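Local coordinates for tannase (Fusobacterium nucleatum subsp. nucleatum ATCC 25586, PDB 6YQ4), which hydrolyses gallotannins, galloylated sugar esters made by plants, detoxifying them and probably helping this bacterium resist them, at residues A[327-330]-A[335-338]; A[281-284]-A[288-291]; A[102-107]-A[484-489]. All coordinates share one frame; numbering follows the deposited sequence.

Contact 1 (A[327-330]-A[335-338])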
ATOM      1  N   ALA A 327      23.000   3.794 -18.046  1.00 34.49           N
ATOM      2  CA  ALA A 327      22.007   2.821 -18.479  1.00 35.44           C
ATOM      3  C   ALA A 327      21.107   3.336 -19.604  1.00 40.04           C
ATOM      4  O   ALA A 327      20.210   2.604 -20.049  1.00 41.98           O
ATOM      5  CB  ALA A 327      21.137   2.397 -17.281  1.00 34.41           C
ATOM      6  N   PHE A 328      21.313   4.566 -20.072  1.00 35.98           N
ATOM      7  CA  PHE A 328      20.364   5.237 -20.948  1.00 39.60           C
ATOM      8  C   PHE A 328      20.938   5.398 -22.351  1.00 43.78           C
ATOM      9  O   PHE A 328      22.132   5.684 -22.520  1.00 43.08           O
ATOM     10  CB  PHE A 328      20.001   6.619 -20.398  1.00 38.66           C
ATOM     11  CG  PHE A 328      19.174   6.582 -19.148  1.00 40.47           C
ATOM     12  CD1 PHE A 328      18.593   5.404 -18.711  1.00 39.83           C
ATOM     13  CD2 PHE A 328      18.967   7.736 -18.413  1.00 43.39           C
ATOM     14  CE1 PHE A 328      17.820   5.372 -17.563  1.00 36.97           C
ATOM     15  CE2 PHE A 328      18.200   7.710 -17.249  1.00 44.78           C
ATOM     16  CZ  PHE A 328      17.624   6.527 -16.830  1.00 38.82           C
ATOM     17  N   THR A 329      20.085   5.231 -23.355  1.00 40.88           N
ATOM     18  CA  THR A 329      20.385   5.691 -24.709  1.00 41.90           C
ATOM     19  C   THR A 329      19.693   7.031 -24.909  1.00 43.68           C
ATOM     20  O   THR A 329      18.457   7.103 -24.933  1.00 41.96           O
ATOM     21  CB  THR A 329      19.944   4.705 -25.783  1.00 40.09           C
ATOM     22  OG1 THR A 329      20.552   3.432 -25.551  1.00 43.61           O
ATOM     23  CG2 THR A 329      20.396   5.221 -27.144  1.00 39.86           C
ATOM     24  N   ILE A 330      20.498   8.079 -25.058  1.00 45.97           N
ATOM     25  CA  ILE A 330      20.033   9.450 -25.211  1.00 53.48           C
ATOM     26  C   ILE A 330      20.472   9.952 -26.573  1.00 61.20           C
ATOM     27  O   ILE A 330      21.656   9.868 -26.913  1.00 59.89           O
ATOM     28  CB  ILE A 330      20.595  10.357 -24.103  1.00 50.22           C
ATOM     29  CG1 ILE A 330      20.092   9.884 -22.741  1.00 48.05           C
ATOM     30  CG2 ILE A 330      20.242  11.810 -24.381  1.00 50.27           C
ATOM     31  CD1 ILE A 330      20.724  10.589 -21.588  1.00 50.08           C
ATOM     32  N   VAL A 335      15.656  10.350 -23.755  1.00 44.60           N
ATOM     33  CA  VAL A 335      15.972   8.943 -23.525  1.00 43.94           C
ATOM     34  C   VAL A 335      15.119   8.112 -24.475  1.00 38.90           C
ATOM     35  O   VAL A 335      13.888   8.192 -24.440  1.00 41.05           O
ATOM     36  CB  VAL A 335      15.723   8.559 -22.057  1.00 41.92           C
ATOM     37  CG1 VAL A 335      15.902   7.056 -21.839  1.00 32.05           C
ATOM     38  CG2 VAL A 335      16.620   9.382 -21.129  1.00 37.72           C
ATOM     39  N   VAL A 336      15.761   7.332 -25.345  1.00 36.71           N
ATOM     40  CA  VAL A 336      15.031   6.460 -26.266  1.00 43.17           C
ATOM     41  C   VAL A 336      15.145   4.983 -25.914  1.00 49.72           C
ATOM     42  O   VAL A 336      14.393   4.173 -26.475  1.00 59.42           O
ATOM     43  CB  VAL A 336      15.452   6.689 -27.736  1.00 41.89           C
ATOM     44  CG1 VAL A 336      15.267   8.161 -28.137  1.00 39.69           C
ATOM     45  CG2 VAL A 336      16.897   6.229 -27.980  1.00 39.43           C
ATOM     46  N   ALA A 337      16.023   4.607 -24.994  1.00 45.10           N
ATOM     47  CA  ALA A 337      16.170   3.215 -24.591  1.00 45.82           C
ATOM     48  C   ALA A 337      16.794   3.189 -23.204  1.00 40.22           C
ATOM     49  O   ALA A 337      17.598   4.062 -22.864  1.00 47.87           O
ATOM     50  CB  ALA A 337      17.033   2.413 -25.579  1.00 41.42           C
ATOM     51  N   VAL A 338      16.409   2.186 -22.411  1.00 35.50           N
ATOM     52  CA  VAL A 338      16.888   1.995 -21.036  1.00 38.79           C
ATOM     53  C   VAL A 338      17.323   0.547 -20.878  1.00 33.16           C
ATOM     54  O   VAL A 338      16.501  -0.364 -21.017  1.00 39.56           O
ATOM     55  CB  VAL A 338      15.811   2.324 -19.985  1.00 36.24           C
ATOM     56  CG1 VAL A 338      16.263   1.876 -18.592  1.00 32.15           C
ATOM     57  CG2 VAL A 338      15.504   3.794 -19.992  1.00 39.94           C
TER
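The phenyl ring of Phe328 meets valine methyls through both of its flanks, each arriving obliquely to the ring. On one flank CE1 lies 3.7 Å from Val338 CG2, with CD1 at a similar distance; on the other, CD2 is 3.9 Å from Val335 CG2. Phe328 and Val338 run side by side and point the same way, whereas Val335 slants across. Val335 CG2 also lies 3.9 Å from Ile330 CG1, and so touches both Phe328 and Ile330, two residues apart on the facing strand. These four residues share one face of a two-stranded antiparallel sheet, the hairpin 328-330/335-338, packed against helix 298-316: Phe328 rests on Ala311, Val335 on Arg308 and Val338 on Ile307, while Val335 N donates to Asn312 OD1. On the other face Thr329 and Ala337 are paired, Thr329 OG1 being 3.7 Å from Ala337 CB. A classic beta bulge interrupts the ladder here, because Val336 and Ala337 both sit opposite Thr329, and the register shifts by one residue between Thr329 and Ile330, which pairs with Val335. Thr329 O takes the bond from Val336 N (2.7 Å), which comes in almost in line with the carbonyl bond (C=O...N 172°), and a weak second bond from Ala337 N at 3.5 Å. In return Thr329 N donates a nearly straight bond to Ala337 O (2.8 Å), the donor tilted 30° from the carbonyl plane. With chi1 at -56°, Val336 tucks CG2 between its own backbone N and carbonyl carbon, where it packs at 3.7 Å from Thr329 CG2.

Contact 2 (A[281-284]-A[288-291])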
ATOM      1  N   LEU A 281      -0.165 -11.675 -18.424  1.00 26.63           N
ATOM      2  CA  LEU A 281      -0.337 -10.237 -18.486  1.00 23.03           C
ATOM      3  C   LEU A 281      -0.017  -9.743 -19.894  1.00 37.24           C
ATOM      4  O   LEU A 281       0.953 -10.182 -20.526  1.00 40.71           O
ATOM      5  CB  LEU A 281       0.582  -9.569 -17.458  1.00 28.93           C
ATOM      6  CG  LEU A 281       0.290  -9.852 -15.974  1.00 22.91           C
ATOM      7  CD1 LEU A 281       1.156  -9.027 -15.130  1.00 27.27           C
ATOM      8  CD2 LEU A 281      -1.165  -9.573 -15.640  1.00 21.08           C
ATOM      9  N   THR A 282      -0.848  -8.845 -20.395  1.00 35.17           N
ATOM     10  CA  THR A 282      -0.646  -8.229 -21.695  1.00 39.58           C
ATOM     11  C   THR A 282      -0.473  -6.732 -21.519  1.00 36.77           C
ATOM     12  O   THR A 282      -1.090  -6.121 -20.639  1.00 34.11           O
ATOM     13  CB  THR A 282      -1.827  -8.482 -22.620  1.00 40.40           C
ATOM     14  OG1 THR A 282      -3.002  -7.971 -21.992  1.00 41.11           O
ATOM     15  CG2 THR A 282      -2.001  -9.976 -22.906  1.00 33.69           C
ATOM     16  N   ASP A 283       0.371  -6.141 -22.358  1.00 29.75           N
ATOM     17  CA  ASP A 283       0.496  -4.689 -22.329  1.00 38.83           C
ATOM     18  C   ASP A 283      -0.665  -4.018 -23.069  1.00 41.02           C
ATOM     19  O   ASP A 283      -1.674  -4.655 -23.364  1.00 28.02           O
ATOM     20  CB  ASP A 283       1.836  -4.259 -22.930  1.00 47.29           C
ATOM     21  CG  ASP A 283       1.954  -4.588 -24.418  1.00 52.97           C
ATOM     22  OD1 ASP A 283       0.944  -4.991 -25.050  1.00 54.43           O
ATOM     23  OD2 ASP A 283       3.081  -4.442 -24.951  1.00 52.91           O
ATOM     24  N   ASP A 284      -0.504  -2.732 -23.383  1.00 48.25           N
ATOM     25  CA  ASP A 284      -1.535  -1.952 -24.058  1.00 48.67           C
ATOM     26  C   ASP A 284      -1.930  -2.537 -25.403  1.00 44.59           C
ATOM     27  O   ASP A 284      -3.069  -2.353 -25.852  1.00 47.79           O
ATOM     28  CB  ASP A 284      -1.024  -0.539 -24.276  1.00 55.95           C
ATOM     29  CG  ASP A 284      -1.718   0.441 -23.429  1.00 57.42           C
ATOM     30  OD1 ASP A 284      -2.589  -0.003 -22.653  1.00 61.08           O
ATOM     31  OD2 ASP A 284      -1.403   1.641 -23.554  1.00 59.76           O
ATOM     32  N   LEU A 288       1.649 -10.210 -25.009  1.00 31.08           N
ATOM     33  CA  LEU A 288       1.900 -10.919 -23.761  1.00 32.61           C
ATOM     34  C   LEU A 288       3.250 -10.518 -23.200  1.00 35.71           C
ATOM     35  O   LEU A 288       4.248 -10.473 -23.924  1.00 34.73           O
ATOM     36  CB  LEU A 288       1.873 -12.432 -23.966  1.00 36.41           C
ATOM     37  CG  LEU A 288       0.514 -13.131 -24.031  1.00 42.65           C
ATOM     38  CD1 LEU A 288       0.601 -14.300 -24.980  1.00 40.86           C
ATOM     39  CD2 LEU A 288       0.040 -13.578 -22.637  1.00 39.93           C
ATOM     40  N   LEU A 289       3.269 -10.229 -21.908  1.00 28.41           N
ATOM     41  CA  LEU A 289       4.486  -9.885 -21.204  1.00 26.26           C
ATOM     42  C   LEU A 289       5.002 -11.175 -20.576  1.00 31.02           C
ATOM     43  O   LEU A 289       4.331 -11.774 -19.733  1.00 38.16           O
ATOM     44  CB  LEU A 289       4.192  -8.787 -20.181  1.00 27.67           C
ATOM     45  CG  LEU A 289       3.691  -7.488 -20.849  1.00 24.10           C
ATOM     46  CD1 LEU A 289       3.206  -6.491 -19.853  1.00 23.74           C
ATOM     47  CD2 LEU A 289       4.767  -6.838 -21.710  1.00 26.43           C
ATOM     48  N   THR A 290       6.163 -11.639 -21.029  1.00 27.09           N
ATOM     49  CA  THR A 290       6.728 -12.898 -20.573  1.00 32.43           C
ATOM     50  C   THR A 290       8.217 -12.737 -20.264  1.00 34.87           C
ATOM     51  O   THR A 290       8.832 -11.690 -20.515  1.00 30.55           O
ATOM     52  CB  THR A 290       6.528 -13.997 -21.617  1.00 37.15           C
ATOM     53  OG1 THR A 290       7.279 -13.667 -22.794  1.00 33.80           O
ATOM     54  CG2 THR A 290       5.047 -14.143 -21.954  1.00 34.02           C
ATOM     55  N   LEU A 291       8.795 -13.811 -19.728  1.00 30.47           N
ATOM     56  CA  LEU A 291      10.219 -13.907 -19.466  1.00 26.27           C
ATOM     57  C   LEU A 291      10.697 -15.293 -19.870  1.00 35.24           C
ATOM     58  O   LEU A 291      10.012 -16.287 -19.597  1.00 32.93           O
ATOM     59  CB  LEU A 291      10.537 -13.644 -17.982  1.00 24.67           C
ATOM     60  CG  LEU A 291      10.304 -12.212 -17.495  1.00 23.58           C
ATOM     61  CD1 LEU A 291      10.240 -12.111 -15.955  1.00 24.33           C
ATOM     62  CD2 LEU A 291      11.361 -11.273 -18.077  1.00 24.17           C
TER
HETATM   63  O   HOH W   1       2.430 -12.726 -17.872  1.00 22.21           O
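Leu289, with CG opposite its carbonyl carbon (chi1 -62°) and an extended chi2, reaches across to the backbone of Asp283: its CD1 lies 3.8 Å from Asp283 N, and about as close to Asp283 CB. Thr282 has chi1 58°, which tucks OG1 between N and the carbonyl carbon and sets CG2 beside N, 4.1 Å from Leu288 CD2; those two side chains slant past each other. Between the backbones Leu289 N donates to Leu281 O over 2.7 Å, almost straight at 177°. A water extends this single bridge, donating to Leu289 O at 2.8 Å and accepting from Leu281 N at 2.9 Å. The bridge closes a short turn in the loop between helices 259-279 and 298-316. At the turn Asp283 OD1 accepts from Gly285 N, an Asx turn, and also from Asn287 N. Leu289 packs on Phe299 and Tyr302 of helix 298-316, Leu281 on Leu457 of helix 450-461, and Thr282 O takes a bond from Asn461 ND2. One direct bond and one water-mediated link join the backbones, while leucine contacts with helices 298-316 and 450-461 secure the buried side.

Contact 3 (A[102-107]-A[484-489]); sequences TYALSK and ELFNWI
Helical residues 102-106 and 484-489 face each other with Ala104 and Phe486 as the nearest pair, their CA atoms 7.7 Å apart. Phe486 carries the contact alone from its helix; a chi1 of -79° sets CG anti to the carbonyl carbon and sends the ring toward Tyr103 and Ala104 of helix 100-106. The rings of Phe486 and Tyr103 lie near parallel, planes at 24°, but are slid so far apart, with centroids separated by 5.1 Å, that they barely overlap. Touch is therefore concentrated along their near sides, where Tyr103 CD1 comes 3.4 Å from Phe486 CD2. The two side chains pass each other in opposite directions, so that Tyr103 CE1 also nears Phe486 CB at 3.9 Å. The far part of the phenylalanine ring reaches Ala104, with CE1 3.7 Å from Ala104 CB and CZ almost as near. Phe486 also meets Phe74 of strand 73-76 and stands edge-to-face with Tyr109, so it joins two helices to the central sheet of an alpha/beta-hydrolase fold. On the 102-107 side, Tyr103 O accepts from both Ser106 OG (2.7 Å) and Lys107 N, two bonds that tie down the helix end. Leu485 and Trp488 turn to strands 202-206 and 435-439. With no hydrogen bond between them, the two segments are held by apolar contact of the two rings and Ala104, which implies a largely hydrophobic, dispersion-driven junction.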
ATOM      1  N   THR A 102      -6.003  17.803   5.663  1.00 30.95           N
ATOM      2  CA  THR A 102      -6.191  19.247   5.520  1.00 35.73           C
ATOM      3  C   THR A 102      -6.386  19.626   4.056  1.00 38.27           C
ATOM      4  O   THR A 102      -7.224  20.471   3.726  1.00 38.14           O
ATOM      5  CB  THR A 102      -4.984  19.995   6.079  1.00 35.56           C
ATOM      6  OG1 THR A 102      -4.815  19.705   7.477  1.00 33.59           O
ATOM      7  CG2 THR A 102      -5.137  21.489   5.863  1.00 29.81           C
ATOM      8  N   TYR A 103      -5.595  19.024   3.167  1.00 36.04           N
ATOM      9  CA  TYR A 103      -5.771  19.240   1.739  1.00 34.14           C
ATOM     10  C   TYR A 103      -7.175  18.832   1.306  1.00 37.19           C
ATOM     11  O   TYR A 103      -7.865  19.584   0.606  1.00 32.87           O
ATOM     12  CB  TYR A 103      -4.703  18.465   0.957  1.00 38.13           C
ATOM     13  CG  TYR A 103      -4.358  19.135  -0.354  1.00 46.76           C
ATOM     14  CD1 TYR A 103      -5.228  19.049  -1.446  1.00 47.07           C
ATOM     15  CD2 TYR A 103      -3.187  19.882  -0.496  1.00 40.59           C
ATOM     16  CE1 TYR A 103      -4.951  19.692  -2.644  1.00 42.55           C
ATOM     17  CE2 TYR A 103      -2.896  20.521  -1.697  1.00 43.65           C
ATOM     18  CZ  TYR A 103      -3.789  20.422  -2.771  1.00 44.10           C
ATOM     19  OH  TYR A 103      -3.520  21.049  -3.969  1.00 43.39           O
ATOM     20  N   ALA A 104      -7.621  17.650   1.744  1.00 32.91           N
ATOM     21  CA  ALA A 104      -8.943  17.163   1.380  1.00 26.76           C
ATOM     22  C   ALA A 104     -10.034  18.138   1.826  1.00 40.96           C
ATOM     23  O   ALA A 104     -10.929  18.489   1.045  1.00 45.97           O
ATOM     24  CB  ALA A 104      -9.165  15.769   1.969  1.00 25.64           C
ATOM     25  N   LEU A 105      -9.957  18.612   3.073  1.00 38.51           N
ATOM     26  CA  LEU A 105     -10.974  19.527   3.583  1.00 35.22           C
ATOM     27  C   LEU A 105     -11.004  20.828   2.795  1.00 31.55           C
ATOM     28  O   LEU A 105     -12.082  21.380   2.545  1.00 39.06           O
ATOM     29  CB  LEU A 105     -10.740  19.815   5.064  1.00 35.88           C
ATOM     30  CG  LEU A 105     -11.204  18.736   6.047  1.00 36.97           C
ATOM     31  CD1 LEU A 105     -10.675  19.079   7.429  1.00 37.08           C
ATOM     32  CD2 LEU A 105     -12.729  18.591   6.053  1.00 30.68           C
ATOM     33  N   SER A 106      -9.838  21.337   2.397  1.00 31.45           N
ATOM     34  CA  SER A 106      -9.816  22.600   1.663  1.00 43.44           C
ATOM     35  C   SER A 106     -10.468  22.456   0.296  1.00 45.33           C
ATOM     36  O   SER A 106     -11.058  23.414  -0.217  1.00 50.54           O
ATOM     37  CB  SER A 106      -8.381  23.101   1.494  1.00 40.75           C
ATOM     38  OG  SER A 106      -7.693  22.306   0.539  1.00 38.08           O
ATOM     39  N   LYS A 107     -10.364  21.273  -0.305  1.00 42.71           N
ATOM     40  CA  LYS A 107     -10.987  20.968  -1.585  1.00 42.48           C
ATOM     41  C   LYS A 107     -12.448  20.549  -1.452  1.00 39.27           C
ATOM     42  O   LYS A 107     -13.073  20.212  -2.461  1.00 45.51           O
ATOM     43  CB  LYS A 107     -10.190  19.865  -2.300  1.00 40.07           C
ATOM     44  CG  LYS A 107      -8.885  20.356  -2.915  1.00 41.63           C
ATOM     45  CD  LYS A 107      -9.191  21.431  -3.967  1.00 52.38           C
ATOM     46  CE  LYS A 107      -8.022  22.375  -4.177  1.00 47.81           C
ATOM     47  NZ  LYS A 107      -6.776  21.593  -4.322  1.00 50.61           N
ATOM     48  N   GLU A 484      -1.231  17.091  -7.461  1.00 37.24           N
ATOM     49  CA  GLU A 484      -1.569  16.140  -8.521  1.00 38.29           C
ATOM     50  C   GLU A 484      -2.586  15.104  -8.050  1.00 35.13           C
ATOM     51  O   GLU A 484      -3.504  14.746  -8.799  1.00 35.94           O
ATOM     52  CB  GLU A 484      -0.297  15.460  -9.019  1.00 26.11           C
ATOM     53  CG  GLU A 484       0.833  16.439  -9.166  1.00 50.92           C
ATOM     54  CD  GLU A 484       2.023  15.848  -9.879  1.00 62.69           C
ATOM     55  OE1 GLU A 484       3.135  15.854  -9.281  1.00 67.46           O
ATOM     56  OE2 GLU A 484       1.850  15.390 -11.033  1.00 57.47           O
ATOM     57  N   LEU A 485      -2.431  14.597  -6.821  1.00 30.97           N
ATOM     58  CA  LEU A 485      -3.323  13.552  -6.334  1.00 23.83           C
ATOM     59  C   LEU A 485      -4.760  14.023  -6.334  1.00 32.47           C
ATOM     60  O   LEU A 485      -5.658  13.305  -6.785  1.00 40.18           O
ATOM     61  CB  LEU A 485      -2.924  13.105  -4.929  1.00 23.02           C
ATOM     62  CG  LEU A 485      -3.940  12.169  -4.255  1.00 32.19           C
ATOM     63  CD1 LEU A 485      -4.111  10.903  -5.068  1.00 35.65           C
ATOM     64  CD2 LEU A 485      -3.525  11.808  -2.838  1.00 33.80           C
ATOM     65  N   PHE A 486      -5.005  15.229  -5.828  1.00 32.19           N
ATOM     66  CA  PHE A 486      -6.380  15.701  -5.747  1.00 32.58           C
ATOM     67  C   PHE A 486      -6.879  16.246  -7.084  1.00 35.08           C
ATOM     68  O   PHE A 486      -8.095  16.395  -7.279  1.00 30.88           O
ATOM     69  CB  PHE A 486      -6.494  16.722  -4.602  1.00 33.24           C
ATOM     70  CG  PHE A 486      -6.583  16.063  -3.221  1.00 34.46           C
ATOM     71  CD1 PHE A 486      -7.807  15.675  -2.696  1.00 26.60           C
ATOM     72  CD2 PHE A 486      -5.439  15.796  -2.483  1.00 30.90           C
ATOM     73  CE1 PHE A 486      -7.894  15.057  -1.454  1.00 28.27           C
ATOM     74  CE2 PHE A 486      -5.516  15.180  -1.240  1.00 25.17           C
ATOM     75  CZ  PHE A 486      -6.742  14.801  -0.725  1.00 25.24           C
ATOM     76  N   ASN A 487      -5.973  16.520  -8.020  1.00 28.08           N
ATOM     77  CA  ASN A 487      -6.397  16.724  -9.398  1.00 44.18           C
ATOM     78  C   ASN A 487      -6.990  15.436  -9.969  1.00 41.02           C
ATOM     79  O   ASN A 487      -8.077  15.450 -10.564  1.00 28.99           O
ATOM     80  CB  ASN A 487      -5.213  17.213 -10.233  1.00 45.84           C
ATOM     81  CG  ASN A 487      -4.863  18.677  -9.958  1.00 43.62           C
ATOM     82  OD1 ASN A 487      -5.715  19.475  -9.556  1.00 41.50           O
ATOM     83  ND2 ASN A 487      -3.605  19.028 -10.176  1.00 45.09           N
ATOM     84  N   TRP A 488      -6.298  14.306  -9.754  1.00 31.26           N
ATOM     85  CA  TRP A 488      -6.786  13.004 -10.199  1.00 25.92           C
ATOM     86  C   TRP A 488      -8.127  12.660  -9.562  1.00 35.09           C
ATOM     87  O   TRP A 488      -9.044  12.190 -10.247  1.00 29.27           O
ATOM     88  CB  TRP A 488      -5.749  11.934  -9.881  1.00 24.45           C
ATOM     89  CG  TRP A 488      -6.161  10.552 -10.262  1.00 31.87           C
ATOM     90  CD1 TRP A 488      -6.114  10.001 -11.507  1.00 39.22           C
ATOM     91  CD2 TRP A 488      -6.691   9.543  -9.400  1.00 23.09           C
ATOM     92  NE1 TRP A 488      -6.574   8.710 -11.476  1.00 33.37           N
ATOM     93  CE2 TRP A 488      -6.941   8.403 -10.195  1.00 22.55           C
ATOM     94  CE3 TRP A 488      -6.980   9.489  -8.035  1.00 22.39           C
ATOM     95  CZ2 TRP A 488      -7.473   7.225  -9.673  1.00 21.88           C
ATOM     96  CZ3 TRP A 488      -7.488   8.310  -7.512  1.00 25.27           C
ATOM     97  CH2 TRP A 488      -7.731   7.196  -8.332  1.00 26.56           C
ATOM     98  N   ILE A 489      -8.267  12.892  -8.249  1.00 32.51           N
ATOM     99  CA  ILE A 489      -9.512  12.549  -7.566  1.00 29.31           C
ATOM    100  C   ILE A 489     -10.654  13.403  -8.097  1.00 35.20           C
ATOM    101  O   ILE A 489     -11.748  12.899  -8.388  1.00 42.41           O
ATOM    102  CB  ILE A 489      -9.374  12.712  -6.039  1.00 34.28           C
ATOM    103  CG1 ILE A 489      -8.322  11.797  -5.450  1.00 26.53           C
ATOM    104  CG2 ILE A 489     -10.718  12.478  -5.345  1.00 39.41           C
ATOM    105  CD1 ILE A 489      -8.179  11.969  -3.964  1.00 27.88           C
TER

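From the N terminus, the chain first reaches 102-107, one half of contact 3, on a helix. Its partner 484-489 arrives 377 residues later, near the C terminus, so contact 3 closes a very large loop that encloses both others. Within it contact 2 comes first, closing a short turn between helices 259-279 and 298-316. Contact 1 follows in series after helix 298-316, closing the hairpin that rests on that helix. Neither crosses another. The centres of contacts 1 and 2 are about 21 Å apart; that of contact 3, which joins an early helix to the C-terminal helix 482-493 beside the central sheet, is about 35 Å from the first and 34 Å from the second.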